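Local coordinates for soluble lytic murein transglycosylase (Pseudomonas aeruginosa, PDB 5OHU), which cleaves the glycan strands of cell-wall peptidoglycan as a lytic transglycosylase, working both from strand ends and within strands, at residues Q30-K38 with A55-L65; V422-Y430 with M451-S460. One frame throughout, in Å; residues are numbered along the deposited sequence.

Interaction 1 lies at the N-terminal end of the modelled chain, where helix 33-41 meets the loop and turn that lead into helix 62-72. Interaction 2 comes much later and joins helices 422-433 and 454-463, both part of the L domain. Although more than 350 residues separate them along the chain, their centres are only 22 Å apart, on the same side of the molecule's centre. They touch directly: Y64 OH lies 2.5 Å from E428 OE1, a probable hydrogen bond. The long run of helices between them thus leads back towards its own beginning, consistent with the ring-shaped helical architecture known for Slt70-like enzymes.

Interaction 1. Residues Q30-K38 with A55-L65; sequences QRRLYDQAK and ALRDYPLEPYL
The hydroxyl of Y34 accepts a hydrogen bond from K38, K38 NZ to Y34 OH 2.7 Å, one helical turn further on; the bent lysine chain folds back to reach it. This bond would help to hold the outer end of a ring that is the centre of the contact. With CG anti to the backbone N (chi1 175°), the tyrosine reaches out from helix 33-41 across segment 55-65. Y59 presents its CE2 corner to one face of this ring, 3.3 Å from Y34 CG. The two ring planes are inclined at 56°. L61 CB approaches Y34 CE1 obliquely at 3.4 Å, with its CD1 near the hydroxyl. L65 divides its branches: CD1 lies 3.5 Å from Y34 CD1 and also packs on the methyl of A37, while CD2 rests against K38. Alanine is small enough for the leucine to come close to the helix there. P60, with its fixed phi, suits the second place of the type I turn from Y59 to E62; the turn sets Y59 and L61 against the tyrosine, and L65 follows from helix 62-72.

Toward the chain start, L56 forks in a similar way. Its CD1 meets L33 CB at 3.6 Å, and its CD2 meets the aliphatic part of R31, whose CD also lies 3.5 Å from Y59 CB. L33 CD1 and A55 CB are tightly packed at 3.5 Å. R32 is held near D35 by charge alone, and D35 has a second partner in R419.

Segment 55-65 also packs on a part of the chain much later in sequence: L61 and Y64 touch F416 of helix 408-418. The N-terminal helices are thereby joined to the region of the L domain, consistent with closure of the helical ring of Slt-type transglycosylases.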
loop_
_atom_site.group_PDB
_atom_site.type_symbol
_atom_site.label_atom_id
_atom_site.label_comp_id
_atom_site.label_asym_id
_atom_site.label_seq_id
_atom_site.Cartn_x
_atom_site.Cartn_y
_atom_site.Cartn_z
ATOM N N GLN A 30 -12.612 35.813 -21.138
ATOM C CA GLN A 30 -12.108 34.458 -21.351
ATOM C C GLN A 30 -10.669 34.569 -21.842
ATOM O O GLN A 30 -10.350 34.368 -23.016
ATOM C CB GLN A 30 -12.988 33.699 -22.329
ATOM C CG GLN A 30 -12.553 32.269 -22.548
ATOM C CD GLN A 30 -13.535 31.507 -23.403
ATOM O OE1 GLN A 30 -14.497 32.080 -23.921
ATOM N NE2 GLN A 30 -13.303 30.209 -23.557
ATOM N N ARG A 31 -9.789 34.911 -20.903
ATOM C CA ARG A 31 -8.371 35.098 -21.177
ATOM C C ARG A 31 -7.746 33.875 -21.842
ATOM O O ARG A 31 -7.691 32.786 -21.251
ATOM C CB ARG A 31 -7.642 35.436 -19.875
ATOM C CG ARG A 31 -7.941 34.473 -18.742
ATOM C CD ARG A 31 -7.523 35.036 -17.405
ATOM N NE ARG A 31 -8.459 36.046 -16.934
ATOM C CZ ARG A 31 -8.150 37.007 -16.072
ATOM N NH1 ARG A 31 -9.075 37.883 -15.703
ATOM N NH2 ARG A 31 -6.917 37.097 -15.585
ATOM N N ARG A 32 -7.278 34.046 -23.078
ATOM C CA ARG A 32 -6.633 32.965 -23.806
ATOM C C ARG A 32 -5.147 33.242 -24.055
ATOM O O ARG A 32 -4.495 32.545 -24.847
ATOM C CB ARG A 32 -7.404 32.683 -25.092
ATOM C CG ARG A 32 -6.922 31.465 -25.841
ATOM C CD ARG A 32 -6.620 30.234 -24.962
ATOM N NE ARG A 32 -7.601 29.882 -23.923
ATOM C CZ ARG A 32 -7.468 30.062 -22.606
ATOM N NH1 ARG A 32 -6.344 30.546 -22.099
ATOM N NH2 ARG A 32 -8.452 29.680 -21.795
ATOM N N LEU A 33 -4.583 34.234 -23.367
ATOM C CA LEU A 33 -3.138 34.416 -23.375
ATOM C C LEU A 33 -2.407 33.177 -22.884
ATOM O O LEU A 33 -1.232 32.983 -23.220
ATOM C CB LEU A 33 -2.770 35.607 -22.498
ATOM C CG LEU A 33 -3.624 36.841 -22.757
ATOM C CD1 LEU A 33 -3.579 37.766 -21.565
ATOM C CD2 LEU A 33 -3.133 37.549 -24.005
ATOM N N TYR A 34 -3.088 32.339 -22.102
ATOM C CA TYR A 34 -2.437 31.204 -21.462
ATOM C C TYR A 34 -2.045 30.132 -22.477
ATOM O O TYR A 34 -0.895 29.681 -22.489
ATOM C CB TYR A 34 -3.351 30.659 -20.364
ATOM C CG TYR A 34 -2.862 29.409 -19.704
ATOM C CD1 TYR A 34 -1.914 29.447 -18.683
ATOM C CD2 TYR A 34 -3.326 28.186 -20.118
ATOM C CE1 TYR A 34 -1.461 28.285 -18.090
ATOM C CE2 TYR A 34 -2.874 27.015 -19.530
ATOM C CZ TYR A 34 -1.940 27.077 -18.519
ATOM O OH TYR A 34 -1.514 25.925 -17.918
ATOM N N ASP A 35 -2.976 29.713 -23.343
ATOM C CA ASP A 35 -2.628 28.670 -24.308
ATOM C C ASP A 35 -1.603 29.165 -25.320
ATOM O O ASP A 35 -0.768 28.384 -25.794
ATOM C CB ASP A 35 -3.868 28.151 -25.030
ATOM C CG ASP A 35 -4.812 27.413 -24.111
ATOM O OD1 ASP A 35 -4.342 26.889 -23.082
ATOM O OD2 ASP A 35 -6.014 27.325 -24.429
ATOM N N GLN A 36 -1.662 30.448 -25.681
ATOM C CA GLN A 36 -0.617 31.023 -26.518
ATOM C C GLN A 36 0.745 30.849 -25.865
ATOM O O GLN A 36 1.645 30.213 -26.425
ATOM C CB GLN A 36 -0.895 32.505 -26.780
ATOM C CG GLN A 36 0.322 33.255 -27.321
ATOM C CD GLN A 36 -0.048 34.464 -28.153
ATOM O OE1 GLN A 36 -1.186 34.941 -28.112
ATOM N NE2 GLN A 36 0.913 34.964 -28.923
ATOM N N ALA A 37 0.899 31.394 -24.655
ATOM C CA ALA A 37 2.184 31.338 -23.972
ATOM C C ALA A 37 2.616 29.906 -23.695
ATOM O O ALA A 37 3.815 29.610 -23.711
ATOM C CB ALA A 37 2.121 32.145 -22.676
ATOM N N LYS A 38 1.668 29.004 -23.437
ATOM C CA LYS A 38 2.028 27.597 -23.291
ATOM C C LYS A 38 2.679 27.071 -24.559
ATOM O O LYS A 38 3.734 26.426 -24.510
ATOM C CB LYS A 38 0.801 26.751 -22.955
ATOM C CG LYS A 38 1.192 25.319 -22.631
ATOM C CD LYS A 38 0.004 24.383 -22.431
ATOM C CE LYS A 38 -1.078 25.000 -21.568
ATOM N NZ LYS A 38 -0.771 24.647 -20.153
ATOM N N ALA A 55 -1.354 40.536 -17.304
ATOM C CA ALA A 55 -2.679 40.194 -17.808
ATOM C C ALA A 55 -3.161 38.821 -17.359
ATOM O O ALA A 55 -4.317 38.476 -17.622
ATOM C CB ALA A 55 -2.691 40.248 -19.330
ATOM N N LEU A 56 -2.311 38.021 -16.712
ATOM C CA LEU A 56 -2.717 36.696 -16.256
ATOM C C LEU A 56 -2.400 36.462 -14.784
ATOM O O LEU A 56 -2.399 35.311 -14.340
ATOM C CB LEU A 56 -2.067 35.603 -17.109
ATOM C CG LEU A 56 -2.597 35.435 -18.535
ATOM C CD1 LEU A 56 -1.803 34.370 -19.265
ATOM C CD2 LEU A 56 -4.063 35.076 -18.510
ATOM N N ARG A 57 -2.139 37.517 -14.008
ATOM C CA ARG A 57 -1.833 37.294 -12.600
ATOM C C ARG A 57 -3.048 36.781 -11.825
ATOM O O ARG A 57 -2.910 36.377 -10.663
ATOM C CB ARG A 57 -1.247 38.575 -11.974
ATOM C CG ARG A 57 -0.780 38.413 -10.509
ATOM C CD ARG A 57 0.658 38.868 -10.238
ATOM N NE ARG A 57 0.984 40.166 -10.833
ATOM C CZ ARG A 57 2.168 40.489 -11.352
ATOM N NH1 ARG A 57 2.348 41.715 -11.862
ATOM N NH2 ARG A 57 3.150 39.586 -11.355
ATOM N N ASP A 58 -4.226 36.743 -12.446
ATOM C CA ASP A 58 -5.403 36.187 -11.797
ATOM C C ASP A 58 -5.818 34.826 -12.334
ATOM O O ASP A 58 -6.534 34.102 -11.635
ATOM C CB ASP A 58 -6.591 37.156 -11.905
ATOM C CG ASP A 58 -6.627 38.157 -10.762
ATOM O OD1 ASP A 58 -5.738 38.092 -9.884
ATOM O OD2 ASP A 58 -7.544 39.002 -10.735
ATOM N N TYR A 59 -5.385 34.457 -13.537
ATOM C CA TYR A 59 -5.694 33.131 -14.065
ATOM C C TYR A 59 -4.985 32.066 -13.229
ATOM O O TYR A 59 -3.778 32.185 -12.972
ATOM C CB TYR A 59 -5.279 33.035 -15.528
ATOM C CG TYR A 59 -5.729 31.774 -16.234
ATOM C CD1 TYR A 59 -7.078 31.491 -16.411
ATOM C CD2 TYR A 59 -4.802 30.874 -16.745
ATOM C CE1 TYR A 59 -7.491 30.335 -17.067
ATOM C CE2 TYR A 59 -5.204 29.724 -17.402
ATOM C CZ TYR A 59 -6.550 29.460 -17.561
ATOM O OH TYR A 59 -6.943 28.317 -18.213
ATOM N N PRO A 60 -5.695 31.026 -12.779
ATOM C CA PRO A 60 -5.105 30.100 -11.796
ATOM C C PRO A 60 -3.950 29.264 -12.323
ATOM O O PRO A 60 -3.070 28.904 -11.532
ATOM C CB PRO A 60 -6.296 29.221 -11.390
ATOM C CG PRO A 60 -7.489 30.079 -11.637
ATOM C CD PRO A 60 -7.157 30.873 -12.872
ATOM N N LEU A 61 -3.919 28.928 -13.613
ATOM C CA LEU A 61 -2.844 28.097 -14.146
ATOM C C LEU A 61 -1.549 28.864 -14.427
ATOM O O LEU A 61 -0.534 28.239 -14.756
ATOM C CB LEU A 61 -3.315 27.405 -15.426
ATOM C CG LEU A 61 -4.555 26.517 -15.292
ATOM C CD1 LEU A 61 -4.712 25.692 -16.548
ATOM C CD2 LEU A 61 -4.454 25.617 -14.051
ATOM N N GLU A 62 -1.558 30.189 -14.306
ATOM C CA GLU A 62 -0.377 30.986 -14.629
ATOM C C GLU A 62 0.887 30.530 -13.915
ATOM O O GLU A 62 1.956 30.549 -14.549
ATOM C CB GLU A 62 -0.648 32.470 -14.331
ATOM C CG GLU A 62 0.571 33.380 -14.470
ATOM C CD GLU A 62 0.965 33.656 -15.919
ATOM O OE1 GLU A 62 0.509 32.929 -16.830
ATOM O OE2 GLU A 62 1.741 34.609 -16.145
ATOM N N PRO A 63 0.856 30.117 -12.643
ATOM C CA PRO A 63 2.093 29.640 -12.017
ATOM C C PRO A 63 2.742 28.473 -12.742
ATOM O O PRO A 63 3.950 28.261 -12.563
ATOM C CB PRO A 63 1.642 29.248 -10.606
ATOM C CG PRO A 63 0.491 30.132 -10.338
ATOM C CD PRO A 63 -0.219 30.287 -11.645
ATOM N N TYR A 64 1.988 27.708 -13.545
ATOM C CA TYR A 64 2.590 26.613 -14.302
ATOM C C TYR A 64 3.500 27.133 -15.415
ATOM O O TYR A 64 4.568 26.567 -15.664
ATOM C CB TYR A 64 1.504 25.698 -14.866
ATOM C CG TYR A 64 1.036 24.644 -13.874
ATOM C CD1 TYR A 64 0.347 25.004 -12.730
ATOM C CD2 TYR A 64 1.293 23.298 -14.084
ATOM C CE1 TYR A 64 -0.072 24.064 -11.819
ATOM C CE2 TYR A 64 0.875 22.332 -13.173
ATOM C CZ TYR A 64 0.187 22.730 -12.041
ATOM O OH TYR A 64 -0.250 21.816 -11.115
ATOM N N LEU A 65 3.107 28.211 -16.089
ATOM C CA LEU A 65 3.985 28.785 -17.107
ATOM C C LEU A 65 5.206 29.428 -16.468
ATOM O O LEU A 65 6.338 29.216 -16.915
ATOM C CB LEU A 65 3.232 29.800 -17.959
ATOM C CG LEU A 65 2.005 29.253 -18.694
ATOM C CD1 LEU A 65 1.377 30.351 -19.564
ATOM C CD2 LEU A 65 2.368 28.034 -19.535
#

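Interaction 2. Residues V422-Y430 with M451-S460; sequences VINARREWY and MQWYFPAIRS
Helices 422-430 and 454-460 run almost parallel, at 8° with their axes 11.2 Å apart at closest approach, too wide for backbones to touch, and large side chains fill the gap. Just before the second helix, a Schellman motif with Q452 in its positive-phi position ends helix 438-450 and turns the chain into W453, the N-cap residue of the next helix. The benzo end of the W453 indole reaches helix 422-430: its CH2 lies 3.6 Å from A425 CB, which sits at the ring's edge. V422 CG2 and R426 CG meet that end obliquely, and the small A425 side chain allows the close approach of the indole edge.

Two parallel helices joined through a third are the repeating arrangement of helical-hairpin solenoids, in keeping with the TPR clan of the L domain. Here helix 438-450 is the intervening one, and its A448 touches both W429 and P456.

W429 crosses P456 at about a right angle, W429 CD1 to P456 CB 3.9 Å; the compact proline, in the first turn where its missing N-H costs little, offers a firm apolar surface. M451 SD makes an oblique Met-aromatic contact with the same indole. The N-H of W429 gives its hydrogen bond, in the plane of the indole, to a water, W429 NE1 to water O 2.9 Å; that water donates to S460 OG at 2.6 Å, and Q444 also bonds the serine hydroxyl.

At the other end, R459 starts with CG anti to the backbone N (chi1 -175°) and stays extended to NE, which carries it across one face of Y430. R459 CD lies 3.5 Å from Y430 CE1, a CH-pi contact, and R459 CZ stands 4.4 Å from the Y430 ring centroid, 11° off the normal, a cation-pi interaction. Y430 OH meets F455 CD2 at 3.3 Å.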
loop_
_atom_site.group_PDB
_atom_site.type_symbol
_atom_site.label_atom_id
_atom_site.label_comp_id
_atom_site.label_asym_id
_atom_site.label_seq_id
_atom_site.Cartn_x
_atom_site.Cartn_y
_atom_site.Cartn_z
ATOM N N VAL A 422 -6.916 16.037 -17.289
ATOM C CA VAL A 422 -7.461 15.280 -16.168
ATOM C C VAL A 422 -6.364 14.826 -15.213
ATOM O O VAL A 422 -6.576 14.761 -13.993
ATOM C CB VAL A 422 -8.275 14.095 -16.724
ATOM C CG1 VAL A 422 -7.407 13.233 -17.633
ATOM C CG2 VAL A 422 -8.843 13.267 -15.614
ATOM N N ILE A 423 -5.183 14.502 -15.736
ATOM C CA ILE A 423 -4.092 14.072 -14.870
ATOM C C ILE A 423 -3.594 15.238 -14.022
ATOM O O ILE A 423 -3.364 15.093 -12.814
ATOM C CB ILE A 423 -2.977 13.441 -15.720
ATOM C CG1 ILE A 423 -3.541 12.223 -16.468
ATOM C CG2 ILE A 423 -1.792 13.050 -14.851
ATOM C CD1 ILE A 423 -2.706 11.770 -17.650
ATOM N N ASN A 424 -3.459 16.418 -14.629
ATOM C CA ASN A 424 -3.085 17.605 -13.868
ATOM C C ASN A 424 -4.122 17.939 -12.800
ATOM O O ASN A 424 -3.765 18.293 -11.669
ATOM C CB ASN A 424 -2.897 18.787 -14.815
ATOM C CG ASN A 424 -1.787 18.559 -15.809
ATOM O OD1 ASN A 424 -2.022 18.524 -17.017
ATOM N ND2 ASN A 424 -0.563 18.409 -15.309
ATOM N N ALA A 425 -5.410 17.850 -13.145
ATOM C CA ALA A 425 -6.455 18.135 -12.167
ATOM C C ALA A 425 -6.361 17.190 -10.977
ATOM O O ALA A 425 -6.447 17.621 -9.821
ATOM C CB ALA A 425 -7.831 18.038 -12.821
ATOM N N ARG A 426 -6.162 15.901 -11.241
ATOM C CA ARG A 426 -6.064 14.942 -10.151
ATOM C C ARG A 426 -4.852 15.222 -9.285
ATOM O O ARG A 426 -4.942 15.166 -8.051
ATOM C CB ARG A 426 -6.007 13.516 -10.696
ATOM C CG ARG A 426 -7.345 12.990 -11.174
ATOM C CD ARG A 426 -7.429 11.489 -10.987
ATOM N NE ARG A 426 -6.332 10.794 -11.654
ATOM C CZ ARG A 426 -6.324 10.495 -12.948
ATOM N NH1 ARG A 426 -7.349 10.836 -13.713
ATOM N NH2 ARG A 426 -5.289 9.858 -13.476
ATOM N N ARG A 427 -3.707 15.519 -9.909
ATOM C CA ARG A 427 -2.501 15.769 -9.127
ATOM C C ARG A 427 -2.678 16.972 -8.205
ATOM O O ARG A 427 -2.290 16.919 -7.033
ATOM C CB ARG A 427 -1.289 15.961 -10.039
ATOM C CG ARG A 427 0.014 15.985 -9.258
ATOM C CD ARG A 427 1.231 16.226 -10.134
ATOM N NE ARG A 427 1.448 15.158 -11.103
ATOM C CZ ARG A 427 1.197 15.269 -12.403
ATOM N NH1 ARG A 427 0.729 16.409 -12.892
ATOM N NH2 ARG A 427 1.427 14.244 -13.215
ATOM N N GLU A 428 -3.260 18.063 -8.709
ATOM C CA GLU A 428 -3.610 19.176 -7.833
ATOM C C GLU A 428 -4.477 18.698 -6.684
ATOM O O GLU A 428 -4.208 18.977 -5.504
ATOM C CB GLU A 428 -4.356 20.261 -8.613
ATOM C CG GLU A 428 -3.484 21.175 -9.459
ATOM C CD GLU A 428 -2.584 22.102 -8.639
ATOM O OE1 GLU A 428 -1.710 22.756 -9.265
ATOM O OE2 GLU A 428 -2.743 22.185 -7.389
ATOM N N TRP A 429 -5.534 17.963 -7.028
ATOM C CA TRP A 429 -6.511 17.535 -6.037
ATOM C C TRP A 429 -5.851 16.716 -4.937
ATOM O O TRP A 429 -6.090 16.952 -3.749
ATOM C CB TRP A 429 -7.603 16.736 -6.737
ATOM C CG TRP A 429 -8.923 16.798 -6.093
ATOM C CD1 TRP A 429 -9.472 15.869 -5.257
ATOM C CD2 TRP A 429 -9.897 17.839 -6.243
ATOM N NE1 TRP A 429 -10.728 16.277 -4.866
ATOM C CE2 TRP A 429 -11.014 17.481 -5.457
ATOM C CE3 TRP A 429 -9.926 19.048 -6.946
ATOM C CZ2 TRP A 429 -12.155 18.278 -5.373
ATOM C CZ3 TRP A 429 -11.057 19.839 -6.864
ATOM C CH2 TRP A 429 -12.158 19.450 -6.082
ATOM N N TYR A 430 -5.001 15.760 -5.319
ATOM C CA TYR A 430 -4.378 14.861 -4.347
ATOM C C TYR A 430 -3.314 15.573 -3.526
ATOM O O TYR A 430 -3.176 15.308 -2.329
ATOM C CB TYR A 430 -3.746 13.654 -5.046
ATOM C CG TYR A 430 -4.727 12.704 -5.699
ATOM C CD1 TYR A 430 -6.098 12.806 -5.468
ATOM C CD2 TYR A 430 -4.276 11.704 -6.550
ATOM C CE1 TYR A 430 -6.992 11.936 -6.077
ATOM C CE2 TYR A 430 -5.155 10.826 -7.156
ATOM C CZ TYR A 430 -6.509 10.944 -6.920
ATOM O OH TYR A 430 -7.362 10.058 -7.536
ATOM N N MET A 451 -18.564 16.591 -9.422
ATOM C CA MET A 451 -17.909 16.556 -10.719
ATOM C C MET A 451 -17.897 15.159 -11.332
ATOM O O MET A 451 -17.253 14.957 -12.369
ATOM C CB MET A 451 -16.476 17.084 -10.593
ATOM C CG MET A 451 -16.388 18.521 -10.081
ATOM S SD MET A 451 -14.730 18.960 -9.509
ATOM C CE MET A 451 -13.793 18.696 -11.007
ATOM N N GLN A 452 -18.591 14.196 -10.714
ATOM C CA GLN A 452 -18.577 12.790 -11.135
ATOM C C GLN A 452 -17.181 12.202 -11.011
ATOM O O GLN A 452 -16.781 11.325 -11.780
ATOM C CB GLN A 452 -19.113 12.606 -12.561
ATOM C CG GLN A 452 -20.635 12.553 -12.673
ATOM C CD GLN A 452 -21.321 13.679 -11.922
ATOM O OE1 GLN A 452 -21.275 14.836 -12.338
ATOM N NE2 GLN A 452 -21.954 13.343 -10.799
ATOM N N TRP A 453 -16.424 12.688 -10.035
ATOM C CA TRP A 453 -15.078 12.195 -9.802
ATOM C C TRP A 453 -15.098 11.296 -8.576
ATOM O O TRP A 453 -14.643 11.647 -7.484
ATOM C CB TRP A 453 -14.107 13.346 -9.691
ATOM C CG TRP A 453 -13.447 13.443 -10.971
ATOM C CD1 TRP A 453 -13.848 12.840 -12.128
ATOM C CD2 TRP A 453 -12.245 14.133 -11.269
ATOM N NE1 TRP A 453 -12.971 13.119 -13.130
ATOM C CE2 TRP A 453 -11.974 13.916 -12.629
ATOM C CE3 TRP A 453 -11.369 14.921 -10.518
ATOM C CZ2 TRP A 453 -10.872 14.465 -13.257
ATOM C CZ3 TRP A 453 -10.267 15.455 -11.138
ATOM C CH2 TRP A 453 -10.026 15.227 -12.498
ATOM N N TYR A 454 -15.602 10.083 -8.816
ATOM C CA TYR A 454 -15.967 9.177 -7.738
ATOM C C TYR A 454 -14.764 8.773 -6.908
ATOM O O TYR A 454 -14.826 8.814 -5.675
ATOM C CB TYR A 454 -16.693 7.967 -8.330
ATOM C CG TYR A 454 -17.906 8.422 -9.122
ATOM C CD1 TYR A 454 -18.847 9.276 -8.540
ATOM C CD2 TYR A 454 -18.089 8.050 -10.457
ATOM C CE1 TYR A 454 -19.943 9.726 -9.251
ATOM C CE2 TYR A 454 -19.184 8.494 -11.169
ATOM C CZ TYR A 454 -20.103 9.332 -10.560
ATOM O OH TYR A 454 -21.193 9.780 -11.257
ATOM N N PHE A 455 -13.644 8.411 -7.553
ATOM C CA PHE A 455 -12.478 8.011 -6.763
ATOM C C PHE A 455 -11.868 9.173 -5.991
ATOM O O PHE A 455 -11.612 9.012 -4.785
ATOM C CB PHE A 455 -11.440 7.313 -7.642
ATOM C CG PHE A 455 -10.225 6.862 -6.887
ATOM C CD1 PHE A 455 -10.358 6.177 -5.686
ATOM C CD2 PHE A 455 -8.955 7.123 -7.369
ATOM C CE1 PHE A 455 -9.243 5.767 -4.978
ATOM C CE2 PHE A 455 -7.838 6.714 -6.675
ATOM C CZ PHE A 455 -7.977 6.035 -5.476
ATOM N N PRO A 456 -11.591 10.340 -6.588
ATOM C CA PRO A 456 -11.159 11.476 -5.751
ATOM C C PRO A 456 -12.085 11.716 -4.567
ATOM O O PRO A 456 -11.615 11.927 -3.446
ATOM C CB PRO A 456 -11.157 12.651 -6.738
ATOM C CG PRO A 456 -10.883 12.022 -8.058
ATOM C CD PRO A 456 -11.599 10.694 -8.023
ATOM N N ALA A 457 -13.400 11.673 -4.794
ATOM C CA ALA A 457 -14.349 11.854 -3.703
ATOM C C ALA A 457 -14.213 10.749 -2.661
ATOM O O ALA A 457 -14.164 11.028 -1.455
ATOM C CB ALA A 457 -15.773 11.905 -4.261
ATOM N N ILE A 458 -14.147 9.489 -3.109
ATOM C CA ILE A 458 -13.957 8.365 -2.192
ATOM C C ILE A 458 -12.646 8.517 -1.427
ATOM O O ILE A 458 -12.584 8.287 -0.212
ATOM C CB ILE A 458 -14.001 7.036 -2.975
ATOM C CG1 ILE A 458 -15.441 6.695 -3.394
ATOM C CG2 ILE A 458 -13.339 5.898 -2.170
ATOM C CD1 ILE A 458 -15.533 5.668 -4.516
ATOM N N ARG A 459 -11.578 8.905 -2.130
ATOM C CA ARG A 459 -10.277 9.086 -1.493
ATOM C C ARG A 459 -10.336 10.150 -0.394
ATOM O O ARG A 459 -9.837 9.940 0.716
ATOM C CB ARG A 459 -9.243 9.437 -2.562
ATOM C CG ARG A 459 -7.814 9.539 -2.093
ATOM C CD ARG A 459 -6.916 9.810 -3.290
ATOM N NE ARG A 459 -5.589 10.279 -2.905
ATOM C CZ ARG A 459 -4.533 9.489 -2.748
ATOM N NH1 ARG A 459 -4.644 8.179 -2.941
ATOM N NH2 ARG A 459 -3.363 10.009 -2.397
ATOM N N SER A 460 -10.977 11.287 -0.672
ATOM C CA SER A 460 -11.026 12.364 0.315
ATOM C C SER A 460 -11.853 11.961 1.528
ATOM O O SER A 460 -11.419 12.128 2.674
ATOM C CB SER A 460 -11.601 13.635 -0.312
ATOM O OG SER A 460 -10.723 14.162 -1.280
HETATM O O HOH W 1 -12.398 14.667 -3.147
#